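Local coordinates for protein eukaryotic translation initiation factor 4 gamma 5 (Trypanosoma cruzi, PDB 6OZU) that probably serves in translation initiation as an eIF4G-type scaffold, whose MIF4G domain would be expected to bind an eIF4A-like RNA helicase, at residues K25-L30 with V67-S72. Residues are numbered along the deposited sequence; the frame is centred on the assembly and turned at random.
Sequences KMKEEL and VKLVVS
Leu30 and Leu69 meet through different first torsions: chi1 -175° carries CG of Leu30, anti to its backbone N, toward the other helix, and chi2 of 69° turns CD2 onto it, whereas CG of Leu69 lies beside its own N and CD2 reaches across to the backbone of Met26. The two helices, 23-31 and 63-76, belong to the all-helical MIF4G domain, a HEAT-like array of packed helices; the axes of segments 25-30 and 67-72 approach to 9.7 Å and cross at -48°. CD2 of Leu69 lies 3.8 Å from the carbonyl carbon of Met26 and 4.1 Å from its CB, while the rest of the Met26 chain bends away toward Arg17 and Val18. Leu69 also packs on Ile14 and Leu15 of helix 6-17, so this leucine joins three helices. CD2 of Leu30 touches the carbonyl of Leu69, 3.3 Å from its O in van der Waals contact, and also packs 4.1 Å from Leu69 CB.

On the more open flank, the aliphatic part of Lys27 runs extended past Ser72 and up to the carbonyl oxygen of Lys68, where CE lies 3.8 Å from Lys68 O. Its ammonium makes a weak, long ion pair with a bound sulfate, probably from the crystallisation liquor. Lys68 turns its own amine away to hydrogen-bond His145. The contact between the two segments is thus one of apolar packing and approaches of methyl and methylene carbons to oxygens, and the Ser72 hydroxyl rests against the lysine stem, with OG 3.5 Å from both CB and CG of Lys27.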
loop_
_atom_site.group_PDB
_atom_site.type_symbol
_atom_site.label_atom_id
_atom_site.label_comp_id
_atom_site.label_asym_id
_atom_site.label_seq_id
_atom_site.Cartn_x
_atom_site.Cartn_y
_atom_site.Cartn_z
ATOM N N LYS A 25 10.161 -5.913 21.174
ATOM C CA LYS A 25 11.097 -7.043 21.262
ATOM C C LYS A 25 11.450 -7.510 19.847
ATOM O O LYS A 25 12.577 -7.931 19.600
ATOM C CB LYS A 25 10.499 -8.207 22.090
ATOM C CG LYS A 25 11.517 -9.306 22.410
ATOM C CD LYS A 25 10.947 -10.464 23.221
ATOM C CE LYS A 25 12.037 -11.463 23.559
ATOM N NZ LYS A 25 11.570 -12.525 24.493
ATOM N N MET A 26 10.484 -7.415 18.922
ATOM C CA MET A 26 10.637 -7.813 17.522
ATOM C C MET A 26 11.496 -6.817 16.738
ATOM O O MET A 26 12.322 -7.227 15.909
ATOM C CB MET A 26 9.263 -8.078 16.869
ATOM C CG MET A 26 8.544 -9.304 17.447
ATOM S SD MET A 26 9.560 -10.810 17.514
ATOM C CE MET A 26 9.930 -10.903 19.283
ATOM N N LYS A 27 11.329 -5.512 17.045
ATOM C CA LYS A 27 12.109 -4.413 16.489
ATOM C C LYS A 27 13.568 -4.581 16.910
ATOM O O LYS A 27 14.461 -4.406 16.071
ATOM C CB LYS A 27 11.575 -3.066 16.987
ATOM C CG LYS A 27 10.334 -2.586 16.254
ATOM C CD LYS A 27 9.856 -1.273 16.821
ATOM C CE LYS A 27 8.738 -0.706 16.011
ATOM N NZ LYS A 27 7.940 0.259 16.810
ATOM N N GLU A 28 13.819 -4.937 18.199
ATOM C CA GLU A 28 15.197 -5.108 18.659
ATOM C C GLU A 28 15.805 -6.424 18.144
ATOM O O GLU A 28 17.012 -6.448 17.897
ATOM C CB GLU A 28 15.374 -4.909 20.181
ATOM C CG GLU A 28 14.646 -5.880 21.094
ATOM C CD GLU A 28 14.464 -5.402 22.525
ATOM O OE1 GLU A 28 14.674 -6.217 23.455
ATOM O OE2 GLU A 28 14.103 -4.217 22.718
ATOM N N GLU A 29 14.976 -7.487 17.921
ATOM C CA GLU A 29 15.444 -8.751 17.328
ATOM C C GLU A 29 15.910 -8.544 15.870
ATOM O O GLU A 29 16.880 -9.167 15.442
ATOM C CB GLU A 29 14.360 -9.832 17.386
ATOM C CG GLU A 29 14.368 -10.633 18.672
ATOM C CD GLU A 29 13.732 -12.007 18.581
ATOM O OE1 GLU A 29 13.004 -12.385 19.528
ATOM O OE2 GLU A 29 13.971 -12.714 17.574
ATOM N N LEU A 30 15.215 -7.656 15.124
ATOM C CA LEU A 30 15.520 -7.318 13.738
ATOM C C LEU A 30 16.800 -6.490 13.654
ATOM O O LEU A 30 17.656 -6.808 12.825
ATOM C CB LEU A 30 14.332 -6.602 13.076
ATOM C CG LEU A 30 14.434 -6.264 11.578
ATOM C CD1 LEU A 30 14.394 -7.516 10.709
ATOM C CD2 LEU A 30 13.304 -5.361 11.167
ATOM N N VAL A 67 4.981 -3.748 8.375
ATOM C CA VAL A 67 5.266 -2.416 7.864
ATOM C C VAL A 67 6.001 -1.587 8.948
ATOM O O VAL A 67 6.952 -0.882 8.616
ATOM C CB VAL A 67 3.961 -1.787 7.293
ATOM C CG1 VAL A 67 4.086 -0.302 7.084
ATOM C CG2 VAL A 67 3.562 -2.452 5.981
ATOM N N LYS A 68 5.641 -1.761 10.244
ATOM C CA LYS A 68 6.312 -1.091 11.372
ATOM C C LYS A 68 7.743 -1.614 11.618
ATOM O O LYS A 68 8.567 -0.891 12.189
ATOM C CB LYS A 68 5.471 -1.175 12.649
ATOM C CG LYS A 68 4.371 -0.129 12.705
ATOM C CD LYS A 68 3.489 -0.295 13.935
ATOM C CE LYS A 68 2.252 0.547 13.852
ATOM N NZ LYS A 68 1.356 0.105 12.763
ATOM N N LEU A 69 8.027 -2.864 11.183
ATOM C CA LEU A 69 9.341 -3.504 11.295
ATOM C C LEU A 69 10.266 -2.928 10.231
ATOM O O LEU A 69 11.448 -2.741 10.494
ATOM C CB LEU A 69 9.245 -5.038 11.161
ATOM C CG LEU A 69 8.694 -5.817 12.367
ATOM C CD1 LEU A 69 8.423 -7.263 12.001
ATOM C CD2 LEU A 69 9.637 -5.747 13.575
ATOM N N VAL A 70 9.710 -2.615 9.039
ATOM C CA VAL A 70 10.418 -2.022 7.902
ATOM C C VAL A 70 10.808 -0.571 8.250
ATOM O O VAL A 70 11.930 -0.162 7.949
ATOM C CB VAL A 70 9.616 -2.152 6.572
ATOM C CG1 VAL A 70 10.345 -1.465 5.412
ATOM C CG2 VAL A 70 9.349 -3.619 6.235
ATOM N N VAL A 71 9.905 0.176 8.933
ATOM C CA VAL A 71 10.160 1.554 9.399
ATOM C C VAL A 71 11.330 1.517 10.398
ATOM O O VAL A 71 12.249 2.336 10.304
ATOM C CB VAL A 71 8.901 2.228 10.026
ATOM C CG1 VAL A 71 9.232 3.612 10.597
ATOM C CG2 VAL A 71 7.775 2.330 9.013
ATOM N N SER A 72 11.290 0.534 11.324
ATOM C CA SER A 72 12.284 0.285 12.366
ATOM C C SER A 72 13.675 0.032 11.753
ATOM O O SER A 72 14.678 0.606 12.204
ATOM C CB SER A 72 11.841 -0.900 13.220
ATOM O OG SER A 72 12.799 -1.222 14.212
#